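Local coordinates for PmoF1 (Methylocystis sp. ATCC 49242, PDB 6P1E), which binds copper(II) in a PCuAC domain, here between the subunits of a dimer, and probably serves as a copper chaperone in a methane-oxidizing bacterium, at residues K9-R18 and S28-G37; L95-M103 and V114-P122. One frame throughout, in Å; residues are numbered along the deposited sequence.

Interaction 1: residues K9-R18 and S28-G37. With CU (copper (II) ion), chain F; CU (copper (II) ion), chain E.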
ATOM      1  N   LYS B   9      -8.455 -13.086 -14.224  1.00 17.82           N
ATOM      2  CA  LYS B   9      -7.142 -13.492 -13.728  1.00 18.19           C
ATOM      3  C   LYS B   9      -6.408 -12.323 -13.079  1.00 17.80           C
ATOM      4  O   LYS B   9      -5.196 -12.382 -12.865  1.00 15.81           O
ATOM      5  CB  LYS B   9      -6.304 -14.085 -14.859  1.00 20.49           C
ATOM      6  CG  LYS B   9      -6.880 -15.379 -15.408  1.00 23.83           C
ATOM      7  CD  LYS B   9      -5.924 -16.058 -16.369  1.00 38.40           C
ATOM      8  CE  LYS B   9      -6.527 -17.331 -16.942  1.00 59.72           C
ATOM      9  NZ  LYS B   9      -6.937 -18.293 -15.879  1.00 71.61           N
ATOM     10  N   LEU B  10      -7.147 -11.259 -12.778  1.00 13.43           N
ATOM     11  CA  LEU B  10      -6.606 -10.123 -12.039  1.00 11.27           C
ATOM     12  C   LEU B  10      -6.879 -10.270 -10.549  1.00 10.69           C
ATOM     13  O   LEU B  10      -7.880 -10.861 -10.143  1.00 11.56           O
ATOM     14  CB  LEU B  10      -7.206  -8.800 -12.527  1.00 13.40           C
ATOM     15  CG  LEU B  10      -7.221  -8.540 -14.034  1.00 20.40           C
ATOM     16  CD1 LEU B  10      -7.837  -7.177 -14.318  1.00 14.89           C
ATOM     17  CD2 LEU B  10      -5.822  -8.630 -14.609  1.00 15.59           C
ATOM     18  N   LYS B  11      -5.983  -9.721  -9.740  1.00  9.61           N
ATOM     19  CA  LYS B  11      -6.209  -9.625  -8.305  1.00  9.51           C
ATOM     20  C   LYS B  11      -5.985  -8.187  -7.887  1.00 10.54           C
ATOM     21  O   LYS B  11      -4.936  -7.608  -8.173  1.00 10.07           O
ATOM     22  CB  LYS B  11      -5.285 -10.561  -7.524  1.00 16.15           C
ATOM     23  CG  LYS B  11      -5.468 -12.033  -7.849  1.00 36.00           C
ATOM     24  CD  LYS B  11      -4.925 -12.914  -6.735  1.00 53.14           C
ATOM     25  CE  LYS B  11      -5.090 -14.390  -7.064  1.00 59.04           C
ATOM     26  NZ  LYS B  11      -4.440 -15.277  -6.058  1.00 68.68           N
ATOM     27  N   VAL B  12      -6.978  -7.619  -7.215  1.00  6.97           N
ATOM     28  CA  VAL B  12      -6.866  -6.278  -6.665  1.00  6.08           C
ATOM     29  C   VAL B  12      -6.633  -6.445  -5.177  1.00  6.82           C
ATOM     30  O   VAL B  12      -7.519  -6.889  -4.447  1.00  8.95           O
ATOM     31  CB  VAL B  12      -8.131  -5.441  -6.924  1.00  9.02           C
ATOM     32  CG1 VAL B  12      -8.000  -4.054  -6.303  1.00  9.72           C
ATOM     33  CG2 VAL B  12      -8.401  -5.341  -8.418  1.00 12.66           C
ATOM     34  N   GLU B  13      -5.449  -6.050  -4.726  1.00  6.54           N
ATOM     35  CA  GLU B  13      -5.035  -6.326  -3.364  1.00  7.05           C
ATOM     36  C   GLU B  13      -4.964  -5.045  -2.550  1.00  5.17           C
ATOM     37  O   GLU B  13      -4.450  -4.019  -2.993  1.00  7.08           O
ATOM     38  CB  GLU B  13      -3.689  -7.061  -3.362  1.00  9.61           C
ATOM     39  CG  GLU B  13      -3.758  -8.399  -4.093  1.00  9.67           C
ATOM     40  CD  GLU B  13      -2.460  -9.184  -4.055  1.00 30.81           C
ATOM     41  OE1 GLU B  13      -1.531  -8.770  -3.338  1.00 17.80           O
ATOM     42  OE2 GLU B  13      -2.369 -10.222  -4.745  1.00 19.75           O
ATOM     43  N   HIS B  14      -5.536  -5.140  -1.356  1.00  5.57           N
ATOM     44  CA  HIS B  14      -5.537  -4.084  -0.359  1.00  7.54           C
ATOM     45  C   HIS B  14      -5.838  -2.700  -0.932  1.00  5.39           C
ATOM     46  O   HIS B  14      -5.055  -1.761  -0.768  1.00  5.58           O
ATOM     47  CB  HIS B  14      -4.219  -4.056   0.394  1.00  5.89           C
ATOM     48  CG  HIS B  14      -4.341  -3.410   1.731  1.00  7.41           C
ATOM     49  ND1 HIS B  14      -4.440  -2.046   1.882  1.00 11.74           N
ATOM     50  CD2 HIS B  14      -4.457  -3.939   2.969  1.00  8.39           C
ATOM     51  CE1 HIS B  14      -4.577  -1.760   3.162  1.00  9.00           C
ATOM     52  NE2 HIS B  14      -4.590  -2.893   3.844  1.00  8.89           N
ATOM     53  N   PRO B  15      -6.982  -2.568  -1.612  1.00  5.90           N
ATOM     54  CA  PRO B  15      -7.410  -1.240  -2.056  1.00  6.92           C
ATOM     55  C   PRO B  15      -7.604  -0.301  -0.876  1.00  7.81           C
ATOM     56  O   PRO B  15      -8.179  -0.693   0.140  1.00  8.00           O
ATOM     57  CB  PRO B  15      -8.739  -1.516  -2.761  1.00  7.26           C
ATOM     58  CG  PRO B  15      -9.249  -2.757  -2.111  1.00  9.22           C
ATOM     59  CD  PRO B  15      -8.033  -3.581  -1.807  1.00  8.04           C
ATOM     60  N   TRP B  16      -7.118   0.925  -1.007  1.00  6.98           N
ATOM     61  CA  TRP B  16      -7.241   1.899   0.062  1.00  8.19           C
ATOM     62  C   TRP B  16      -7.211   3.308  -0.494  1.00  9.42           C
ATOM     63  O   TRP B  16      -6.861   3.526  -1.648  1.00 10.02           O
ATOM     64  CB  TRP B  16      -6.132   1.725   1.104  1.00  8.04           C
ATOM     65  CG  TRP B  16      -4.732   2.024   0.625  1.00  7.57           C
ATOM     66  CD1 TRP B  16      -3.974   1.277  -0.229  1.00  6.68           C
ATOM     67  CD2 TRP B  16      -3.918   3.141   1.007  1.00  8.80           C
ATOM     68  NE1 TRP B  16      -2.744   1.863  -0.411  1.00  7.55           N
ATOM     69  CE2 TRP B  16      -2.683   3.011   0.340  1.00  8.44           C
ATOM     70  CE3 TRP B  16      -4.113   4.244   1.844  1.00 10.64           C
ATOM     71  CZ2 TRP B  16      -1.654   3.937   0.478  1.00  9.88           C
ATOM     72  CZ3 TRP B  16      -3.091   5.162   1.983  1.00 11.98           C
ATOM     73  CH2 TRP B  16      -1.878   5.003   1.305  1.00 11.61           C
ATOM     74  N   LEU B  17      -7.591   4.268   0.334  1.00 11.36           N
ATOM     75  CA  LEU B  17      -7.516   5.655  -0.085  1.00 14.43           C
ATOM     76  C   LEU B  17      -7.128   6.555   1.061  1.00 19.05           C
ATOM     77  O   LEU B  17      -7.372   6.247   2.230  1.00 15.57           O
ATOM     78  CB  LEU B  17      -8.848   6.108  -0.677  1.00 21.25           C
ATOM     79  CG  LEU B  17     -10.062   6.020   0.244  1.00 17.61           C
ATOM     80  CD1 LEU B  17     -10.631   7.409   0.496  1.00 33.96           C
ATOM     81  CD2 LEU B  17     -11.110   5.104  -0.363  1.00 39.20           C
ATOM     82  N   ARG B  18      -6.511   7.674   0.704  1.00 16.91           N
ATOM     83  CA  ARG B  18      -6.183   8.705   1.664  1.00 21.36           C
ATOM     84  C   ARG B  18      -7.277   9.756   1.612  1.00 30.23           C
ATOM     85  O   ARG B  18      -7.493  10.386   0.576  1.00 24.18           O
ATOM     86  CB  ARG B  18      -4.819   9.317   1.361  1.00 27.54           C
ATOM     87  CG  ARG B  18      -4.357  10.328   2.390  1.00 40.86           C
ATOM     88  CD  ARG B  18      -2.848  10.314   2.504  1.00 58.35           C
ATOM     89  NE  ARG B  18      -2.371   9.112   3.185  1.00 55.22           N
ATOM     90  CZ  ARG B  18      -1.193   8.536   2.965  1.00 42.63           C
ATOM     91  NH1 ARG B  18      -0.354   9.037   2.066  1.00 50.70           N
ATOM     92  NH2 ARG B  18      -0.852   7.447   3.641  1.00 42.34           N
ATOM     93  N   SER B  28      -7.404  10.346  -2.745  1.00 15.14           N
ATOM     94  CA  SER B  28      -6.561   9.573  -3.647  1.00 14.72           C
ATOM     95  C   SER B  28      -6.730   8.091  -3.364  1.00 16.56           C
ATOM     96  O   SER B  28      -6.625   7.673  -2.215  1.00 15.11           O
ATOM     97  CB  SER B  28      -5.095   9.978  -3.483  1.00 16.72           C
ATOM     98  OG  SER B  28      -4.906  11.344  -3.806  1.00 19.91           O
ATOM     99  N   PHE B  29      -6.962   7.302  -4.411  1.00 12.58           N
ATOM    100  CA  PHE B  29      -7.201   5.868  -4.269  1.00 14.78           C
ATOM    101  C   PHE B  29      -5.993   5.081  -4.745  1.00 11.18           C
ATOM    102  O   PHE B  29      -5.410   5.382  -5.791  1.00 11.25           O
ATOM    103  CB  PHE B  29      -8.448   5.440  -5.049  1.00 12.07           C
ATOM    104  CG  PHE B  29      -8.588   3.947  -5.204  1.00 12.74           C
ATOM    105  CD1 PHE B  29      -9.182   3.186  -4.212  1.00 12.47           C
ATOM    106  CD2 PHE B  29      -8.127   3.307  -6.346  1.00 12.80           C
ATOM    107  CE1 PHE B  29      -9.313   1.816  -4.354  1.00 13.68           C
ATOM    108  CE2 PHE B  29      -8.256   1.939  -6.493  1.00 12.72           C
ATOM    109  CZ  PHE B  29      -8.853   1.194  -5.495  1.00 11.11           C
ATOM    110  N   TYR B  30      -5.656   4.055  -3.969  1.00 10.04           N
ATOM    111  CA  TYR B  30      -4.440   3.278  -4.139  1.00  9.46           C
ATOM    112  C   TYR B  30      -4.763   1.796  -4.036  1.00 10.12           C
ATOM    113  O   TYR B  30      -5.751   1.409  -3.415  1.00  8.73           O
ATOM    114  CB  TYR B  30      -3.409   3.661  -3.076  1.00  9.43           C
ATOM    115  CG  TYR B  30      -3.078   5.135  -3.021  1.00 10.25           C
ATOM    116  CD1 TYR B  30      -2.453   5.769  -4.086  1.00 12.61           C
ATOM    117  CD2 TYR B  30      -3.370   5.886  -1.892  1.00 11.17           C
ATOM    118  CE1 TYR B  30      -2.144   7.112  -4.031  1.00 13.41           C
ATOM    119  CE2 TYR B  30      -3.063   7.228  -1.829  1.00 11.65           C
ATOM    120  CZ  TYR B  30      -2.449   7.837  -2.901  1.00 14.27           C
ATOM    121  OH  TYR B  30      -2.144   9.178  -2.839  1.00 15.75           O
ATOM    122  N   ALA B  31      -3.924   0.968  -4.645  1.00  8.75           N
ATOM    123  CA  ALA B  31      -4.127  -0.474  -4.647  1.00  9.95           C
ATOM    124  C   ALA B  31      -2.932  -1.158  -5.281  1.00  8.94           C
ATOM    125  O   ALA B  31      -2.067  -0.501  -5.857  1.00  9.39           O
ATOM    126  CB  ALA B  31      -5.400  -0.848  -5.387  1.00  8.25           C
ATOM    127  N   PHE B  32      -2.874  -2.474  -5.128  1.00  7.56           N
ATOM    128  CA  PHE B  32      -1.907  -3.292  -5.837  1.00  7.65           C
ATOM    129  C   PHE B  32      -2.671  -4.202  -6.781  1.00  7.96           C
ATOM    130  O   PHE B  32      -3.499  -4.999  -6.341  1.00 10.15           O
ATOM    131  CB  PHE B  32      -1.057  -4.095  -4.855  1.00  8.70           C
ATOM    132  CG  PHE B  32      -0.482  -3.266  -3.743  1.00  9.32           C
ATOM    133  CD1 PHE B  32       0.780  -2.719  -3.854  1.00 10.35           C
ATOM    134  CD2 PHE B  32      -1.213  -3.019  -2.594  1.00  8.54           C
ATOM    135  CE1 PHE B  32       1.313  -1.953  -2.834  1.00  9.24           C
ATOM    136  CE2 PHE B  32      -0.688  -2.253  -1.574  1.00 12.04           C
ATOM    137  CZ  PHE B  32       0.576  -1.718  -1.696  1.00  9.26           C
ATOM    138  N   ILE B  33      -2.392  -4.097  -8.075  1.00  8.24           N
ATOM    139  CA  ILE B  33      -3.130  -4.877  -9.057  1.00 10.08           C
ATOM    140  C   ILE B  33      -2.187  -5.858  -9.727  1.00 11.27           C
ATOM    141  O   ILE B  33      -1.217  -5.472 -10.377  1.00 11.90           O
ATOM    142  CB  ILE B  33      -3.811  -3.976 -10.103  1.00 11.44           C
ATOM    143  CG1 ILE B  33      -4.697  -2.943  -9.396  1.00 12.29           C
ATOM    144  CG2 ILE B  33      -4.650  -4.814 -11.063  1.00 10.86           C
ATOM    145  CD1 ILE B  33      -5.308  -1.900 -10.315  1.00 16.12           C
ATOM    146  N   HIS B  34      -2.498  -7.138  -9.548  1.00  8.98           N
ATOM    147  CA  HIS B  34      -1.714  -8.234 -10.093  1.00  9.16           C
ATOM    148  C   HIS B  34      -2.437  -8.813 -11.296  1.00 13.41           C
ATOM    149  O   HIS B  34      -3.605  -9.192 -11.197  1.00 12.04           O
ATOM    150  CB  HIS B  34      -1.496  -9.323  -9.040  1.00 10.33           C
ATOM    151  CG  HIS B  34      -0.694  -8.879  -7.857  1.00  8.68           C
ATOM    152  ND1 HIS B  34       0.562  -9.373  -7.586  1.00 15.73           N
ATOM    153  CD2 HIS B  34      -0.968  -7.985  -6.877  1.00 14.50           C
ATOM    154  CE1 HIS B  34       1.031  -8.805  -6.490  1.00 14.15           C
ATOM    155  NE2 HIS B  34       0.121  -7.960  -6.040  1.00  9.45           N
ATOM    156  N   ASN B  35      -1.746  -8.874 -12.428  1.00 10.67           N
ATOM    157  CA  ASN B  35      -2.270  -9.562 -13.595  1.00 11.52           C
ATOM    158  C   ASN B  35      -1.604 -10.926 -13.712  1.00 11.91           C
ATOM    159  O   ASN B  35      -0.457 -11.036 -14.146  1.00 12.49           O
ATOM    160  CB  ASN B  35      -2.042  -8.746 -14.869  1.00 14.00           C
ATOM    161  CG  ASN B  35      -2.722  -9.358 -16.080  1.00 15.80           C
ATOM    162  OD1 ASN B  35      -3.245 -10.473 -16.016  1.00 13.70           O
ATOM    163  ND2 ASN B  35      -2.705  -8.638 -17.195  1.00 14.70           N
ATOM    164  N   ASN B  36      -2.332 -11.957 -13.300  1.00 11.77           N
ATOM    165  CA  ASN B  36      -1.817 -13.320 -13.295  1.00 13.38           C
ATOM    166  C   ASN B  36      -2.166 -14.060 -14.585  1.00 16.56           C
ATOM    167  O   ASN B  36      -1.961 -15.273 -14.689  1.00 17.70           O
ATOM    168  CB  ASN B  36      -2.367 -14.090 -12.092  1.00 16.54           C
ATOM    169  CG  ASN B  36      -1.904 -13.510 -10.768  1.00 42.69           C
ATOM    170  OD1 ASN B  36      -0.764 -13.061 -10.636  1.00 22.85           O
ATOM    171  ND2 ASN B  36      -2.790 -13.514  -9.778  1.00 51.52           N
ATOM    172  N   GLY B  37      -2.687 -13.327 -15.568  1.00 13.98           N
ATOM    173  CA  GLY B  37      -3.055 -13.916 -16.844  1.00 16.38           C
ATOM    174  C   GLY B  37      -1.972 -13.705 -17.885  1.00 21.72           C
ATOM    175  O   GLY B  37      -1.003 -12.988 -17.638  1.00 16.07           O
TER
HETATM  176 CU    CU F 201       0.471  -7.064  -4.300  1.00 14.12          CU
HETATM  177 CU    CU E 203      -5.022  -2.714   5.823  1.00 17.30          CU
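W16 and Y30, paired across two antiparallel hairpin strands, form the aromatic contact. Y30 CB lies over the face of the five-membered ring of W16, 3.6 Å from its centroid, and their six-membered rings meet obliquely, planes at 42°. W16 CG sits between its backbone N and carbonyl carbon (chi1 66°), turning the indole toward Y30. With an alanine in place of W16, Y30 CB would probably lose the face it rests on, and T78 of the second subunit its packing partner.

The backbone bonds form two groups: E13 N to F32 O at 2.7 Å and H34 N to K11 O in one, the reciprocal W16 and Y30 pair in the other. A beta bulge at H14 and P15 separates them.

At the metal, H34 NE2 binds copper at 2.0 Å, paired with H14 NE2 of the second subunit; H14 of this chain plays that part at the other copper. E13, also part of the copper site, stacks its carboxylate on the H34 imidazole, planes 17° apart, OE1 a longer 2.8 Å from the copper. An imidazole offers the metal a nitrogen ligand, and a flat anion can stack on it. A carboxylate so close would probably offset part of the copper's charge.

Interaction 2: residues L95-M103 and V114-P122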
ATOM      1  N   LEU B  95     -15.222  12.167   5.247  1.00 64.59           N
ATOM      2  CA  LEU B  95     -14.800  10.785   5.450  1.00 62.66           C
ATOM      3  C   LEU B  95     -14.297  10.490   6.862  1.00 57.80           C
ATOM      4  O   LEU B  95     -13.473  11.225   7.408  1.00 73.19           O
ATOM      5  CB  LEU B  95     -13.704  10.429   4.442  1.00 46.48           C
ATOM      6  CG  LEU B  95     -14.141  10.083   3.017  1.00 60.94           C
ATOM      7  CD1 LEU B  95     -12.954   9.793   2.137  1.00 41.11           C
ATOM      8  CD2 LEU B  95     -15.030   8.879   3.037  1.00 71.69           C
ATOM      9  N   GLU B  96     -14.814   9.408   7.440  1.00 49.85           N
ATOM     10  CA  GLU B  96     -14.308   8.840   8.690  1.00 54.23           C
ATOM     11  C   GLU B  96     -13.683   7.458   8.467  1.00 53.13           C
ATOM     12  O   GLU B  96     -14.221   6.639   7.724  1.00 47.11           O
ATOM     13  CB  GLU B  96     -15.400   8.783   9.756  1.00 54.47           C
ATOM     14  CG  GLU B  96     -15.645  10.141  10.407  1.00 64.03           C
ATOM     15  CD  GLU B  96     -16.702  10.105  11.492  1.00 72.28           C
ATOM     16  OE1 GLU B  96     -17.825   9.629  11.224  1.00 71.77           O
ATOM     17  OE2 GLU B  96     -16.407  10.556  12.618  1.00 85.44           O
ATOM     18  N   VAL B  97     -12.541   7.221   9.106  1.00 53.22           N
ATOM     19  CA  VAL B  97     -11.698   6.052   8.851  1.00 59.78           C
ATOM     20  C   VAL B  97     -12.430   4.721   8.983  1.00 64.35           C
ATOM     21  O   VAL B  97     -12.249   3.827   8.155  1.00 68.10           O
ATOM     22  CB  VAL B  97     -10.497   6.047   9.822  1.00 62.60           C
ATOM     23  CG1 VAL B  97      -9.812   4.678   9.878  1.00 67.91           C
ATOM     24  CG2 VAL B  97      -9.519   7.103   9.415  1.00 66.40           C
ATOM     25  N   GLY B  98     -13.243   4.584  10.025  1.00 50.39           N
ATOM     26  CA  GLY B  98     -13.926   3.334  10.297  1.00 60.03           C
ATOM     27  C   GLY B  98     -14.858   2.960   9.163  1.00 61.72           C
ATOM     28  O   GLY B  98     -15.254   1.802   9.022  1.00 63.82           O
ATOM     29  N   TRP B  99     -15.204   3.948   8.345  1.00 46.46           N
ATOM     30  CA  TRP B  99     -16.099   3.724   7.228  1.00 44.71           C
ATOM     31  C   TRP B  99     -15.264   3.073   6.142  1.00 62.55           C
ATOM     32  O   TRP B  99     -14.042   3.207   6.135  1.00 48.09           O
ATOM     33  CB  TRP B  99     -16.686   5.032   6.692  1.00 45.06           C
ATOM     34  CG  TRP B  99     -17.425   5.870   7.683  1.00 48.02           C
ATOM     35  CD1 TRP B  99     -17.643   5.595   9.001  1.00 50.53           C
ATOM     36  CD2 TRP B  99     -18.029   7.144   7.433  1.00 49.29           C
ATOM     37  NE1 TRP B  99     -18.352   6.618   9.586  1.00 53.43           N
ATOM     38  CE2 TRP B  99     -18.603   7.579   8.642  1.00 63.70           C
ATOM     39  CE3 TRP B  99     -18.143   7.957   6.300  1.00 48.20           C
ATOM     40  CZ2 TRP B  99     -19.280   8.794   8.753  1.00 55.14           C
ATOM     41  CZ3 TRP B  99     -18.819   9.160   6.410  1.00 50.43           C
ATOM     42  CH2 TRP B  99     -19.377   9.566   7.628  1.00 53.90           C
ATOM     43  N   GLY B 100     -15.912   2.351   5.240  1.00 48.80           N
ATOM     44  CA  GLY B 100     -15.230   1.818   4.080  1.00 20.39           C
ATOM     45  C   GLY B 100     -15.785   2.624   2.929  1.00 41.19           C
ATOM     46  O   GLY B 100     -16.688   3.435   3.136  1.00 32.04           O
ATOM     47  N   LEU B 101     -15.256   2.427   1.729  1.00 20.29           N
ATOM     48  CA  LEU B 101     -15.786   3.128   0.571  1.00 21.20           C
ATOM     49  C   LEU B 101     -16.020   2.117  -0.532  1.00 20.91           C
ATOM     50  O   LEU B 101     -15.082   1.497  -1.030  1.00 19.07           O
ATOM     51  CB  LEU B 101     -14.841   4.233   0.096  1.00 25.99           C
ATOM     52  CG  LEU B 101     -15.381   5.035  -1.094  1.00 25.76           C
ATOM     53  CD1 LEU B 101     -16.548   5.908  -0.653  1.00 27.77           C
ATOM     54  CD2 LEU B 101     -14.297   5.878  -1.745  1.00 35.75           C
ATOM     55  N   GLU B 102     -17.281   1.961  -0.914  1.00 23.19           N
ATOM     56  CA  GLU B 102     -17.630   1.062  -1.997  1.00 23.40           C
ATOM     57  C   GLU B 102     -17.292   1.716  -3.323  1.00 23.05           C
ATOM     58  O   GLU B 102     -17.626   2.879  -3.558  1.00 24.63           O
ATOM     59  CB  GLU B 102     -19.112   0.693  -1.951  1.00 35.21           C
ATOM     60  CG  GLU B 102     -19.532  -0.272  -3.046  1.00 39.33           C
ATOM     61  CD  GLU B 102     -20.943  -0.792  -2.853  1.00 60.74           C
ATOM     62  OE1 GLU B 102     -21.899  -0.041  -3.144  1.00 74.87           O
ATOM     63  OE2 GLU B 102     -21.096  -1.951  -2.413  1.00 63.71           O
ATOM     64  N   MET B 103     -16.623   0.959  -4.183  1.00 21.40           N
ATOM     65  CA  MET B 103     -16.228   1.439  -5.495  1.00 21.17           C
ATOM     66  C   MET B 103     -16.387   0.304  -6.488  1.00 20.96           C
ATOM     67  O   MET B 103     -16.350  -0.866  -6.109  1.00 20.42           O
ATOM     68  CB  MET B 103     -14.774   1.927  -5.497  1.00 21.50           C
ATOM     69  CG  MET B 103     -14.415   2.903  -4.389  1.00 19.40           C
ATOM     70  SD  MET B 103     -12.632   3.166  -4.267  1.00 21.93           S
ATOM     71  CE  MET B 103     -12.252   3.793  -5.900  1.00 23.77           C
ATOM     72  N   VAL B 114     -16.785  -4.993  -7.791  1.00 19.07           N
ATOM     73  CA  VAL B 114     -17.112  -4.101  -6.685  1.00 18.65           C
ATOM     74  C   VAL B 114     -16.174  -4.383  -5.523  1.00 19.01           C
ATOM     75  O   VAL B 114     -15.980  -5.537  -5.132  1.00 20.01           O
ATOM     76  CB  VAL B 114     -18.572  -4.262  -6.229  1.00 21.74           C
ATOM     77  CG1 VAL B 114     -18.869  -3.367  -5.028  1.00 23.01           C
ATOM     78  CG2 VAL B 114     -19.522  -3.944  -7.373  1.00 24.24           C
ATOM     79  N   ILE B 115     -15.602  -3.319  -4.970  1.00 19.81           N
ATOM     80  CA  ILE B 115     -14.652  -3.439  -3.877  1.00 17.99           C
ATOM     81  C   ILE B 115     -15.060  -2.541  -2.724  1.00 17.17           C
ATOM     82  O   ILE B 115     -15.874  -1.633  -2.888  1.00 19.41           O
ATOM     83  CB  ILE B 115     -13.221  -3.066  -4.323  1.00 17.89           C
ATOM     84  CG1 ILE B 115     -13.140  -1.586  -4.717  1.00 18.02           C
ATOM     85  CG2 ILE B 115     -12.787  -3.953  -5.484  1.00 19.37           C
ATOM     86  CD1 ILE B 115     -11.731  -1.090  -4.950  1.00 32.55           C
ATOM     87  N   ASP B 116     -14.486  -2.811  -1.559  1.00 17.61           N
ATOM     88  CA  ASP B 116     -14.634  -1.945  -0.403  1.00 17.03           C
ATOM     89  C   ASP B 116     -13.246  -1.447  -0.034  1.00 16.66           C
ATOM     90  O   ASP B 116     -12.411  -2.212   0.447  1.00 20.77           O
ATOM     91  CB  ASP B 116     -15.290  -2.691   0.759  1.00 18.88           C
ATOM     92  CG  ASP B 116     -15.542  -1.801   1.961  1.00 48.69           C
ATOM     93  OD1 ASP B 116     -15.741  -0.583   1.768  1.00 47.81           O
ATOM     94  OD2 ASP B 116     -15.551  -2.319   3.097  1.00 71.57           O
ATOM     95  N   ALA B 117     -12.995  -0.168  -0.289  1.00 16.05           N
ATOM     96  CA  ALA B 117     -11.683   0.409  -0.046  1.00 15.43           C
ATOM     97  C   ALA B 117     -11.577   0.877   1.395  1.00 19.81           C
ATOM     98  O   ALA B 117     -12.491   1.499   1.930  1.00 21.17           O
ATOM     99  CB  ALA B 117     -11.419   1.560  -1.000  1.00 16.53           C
ATOM    100  N   ALA B 118     -10.459   0.557   2.026  1.00 14.97           N
ATOM    101  CA  ALA B 118     -10.234   0.972   3.397  1.00 16.06           C
ATOM    102  C   ALA B 118      -9.737   2.425   3.417  1.00 17.75           C
ATOM    103  O   ALA B 118      -9.062   2.866   2.488  1.00 16.18           O
ATOM    104  CB  ALA B 118      -9.273   0.032   4.054  1.00 22.65           C
ATOM    105  N   ILE B 119     -10.083   3.172   4.464  1.00 19.92           N
ATOM    106  CA  ILE B 119      -9.822   4.612   4.486  1.00 19.12           C
ATOM    107  C   ILE B 119      -8.723   5.049   5.459  1.00 19.66           C
ATOM    108  O   ILE B 119      -8.788   4.771   6.654  1.00 21.08           O
ATOM    109  CB  ILE B 119     -11.119   5.380   4.825  1.00 21.24           C
ATOM    110  CG1 ILE B 119     -12.179   5.090   3.759  1.00 21.43           C
ATOM    111  CG2 ILE B 119     -10.858   6.886   4.921  1.00 23.08           C
ATOM    112  CD1 ILE B 119     -13.544   5.640   4.078  1.00 33.06           C
ATOM    113  N   ASP B 120      -7.708   5.714   4.908  1.00 19.71           N
ATOM    114  CA  ASP B 120      -6.655   6.383   5.677  1.00 20.88           C
ATOM    115  C   ASP B 120      -6.977   7.879   5.813  1.00 25.48           C
ATOM    116  O   ASP B 120      -6.951   8.588   4.809  1.00 25.02           O
ATOM    117  CB  ASP B 120      -5.298   6.215   4.984  1.00 20.56           C
ATOM    118  CG  ASP B 120      -4.124   6.522   5.897  1.00 33.60           C
ATOM    119  OD1 ASP B 120      -4.247   6.332   7.126  1.00 31.99           O
ATOM    120  OD2 ASP B 120      -3.067   6.942   5.378  1.00 29.64           O
ATOM    121  N   ALA B 121      -7.274   8.366   7.018  1.00 34.79           N
ATOM    122  CA  ALA B 121      -7.593   9.791   7.212  1.00 37.06           C
ATOM    123  C   ALA B 121      -6.617  10.693   8.013  1.00 65.05           C
ATOM    124  O   ALA B 121      -6.603  11.894   7.751  1.00 80.31           O
ATOM    125  CB  ALA B 121      -8.955   9.898   7.858  1.00 55.82           C
ATOM    126  N   PRO B 122      -5.832  10.156   8.980  1.00 62.50           N
ATOM    127  CA  PRO B 122      -5.043  10.992   9.909  1.00 69.91           C
ATOM    128  C   PRO B 122      -4.641  12.402   9.452  1.00 53.41           C
ATOM    129  O   PRO B 122      -4.900  13.352  10.194  1.00 75.11           O
ATOM    130  CB  PRO B 122      -3.773  10.153  10.119  1.00 66.12           C
ATOM    131  CG  PRO B 122      -4.109   8.766   9.633  1.00 68.53           C
ATOM    132  CD  PRO B 122      -5.551   8.739   9.260  1.00 66.50           C
TER
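The beta hairpin of strands 100-107 and 111-120 supplies this contact, extended by the turn that leads into it, where I119 buries the most surface. Its CD1 lies 3.7 Å from L95 CD2, the two side chains crossing at about a right angle, and also approaches the carbonyl O of W99. Carrying CG1 beside its backbone N (chi1 -60°), I119 reaches into the bend of 95-100, and a branched aliphatic chain suits a place lined by leucine and main chain. The bend is a type I beta turn from E96 to W99, closed by W99 N to E96 O.

Past the turn the strands pair antiparallel, L101 with A117 and M103 with I115, each pair joined by two backbone bonds; I115 N to M103 O is the straightest, at 173°. These four side chains share the buried face of the hairpin, packing on L17 and F29. M103, with CG beside its backbone N and SD extended beyond it, brings SD within 3.8 Å of A117 CB, a methyl small enough to admit the sulfur. On the solvent side E102 runs its aliphatic CG past V114 CG1, also 3.7 Å away, and keeps its carboxylate at the exposed surface.

How the interactions relate
Interaction 1 is largely buried and lies near the middle of the chain, whereas interaction 2 is farther out and only partly buried. They share a sheet in which strands 10-18 and 111-120 run side by side, in parallel, joined where L17 O probably accepts from D120 N. R18 and D120 add a salt bridge, and M103 SD packs against the F29 ring, so the two hairpins have a common apolar layer. Their chemistry follows place: 9-18 with 28-37 gathers aromatic rings, a carboxylate and copper-binding histidines facing the second subunit, while 95-103 with 114-122 relies on aliphatic side chains inside and charged ones outside.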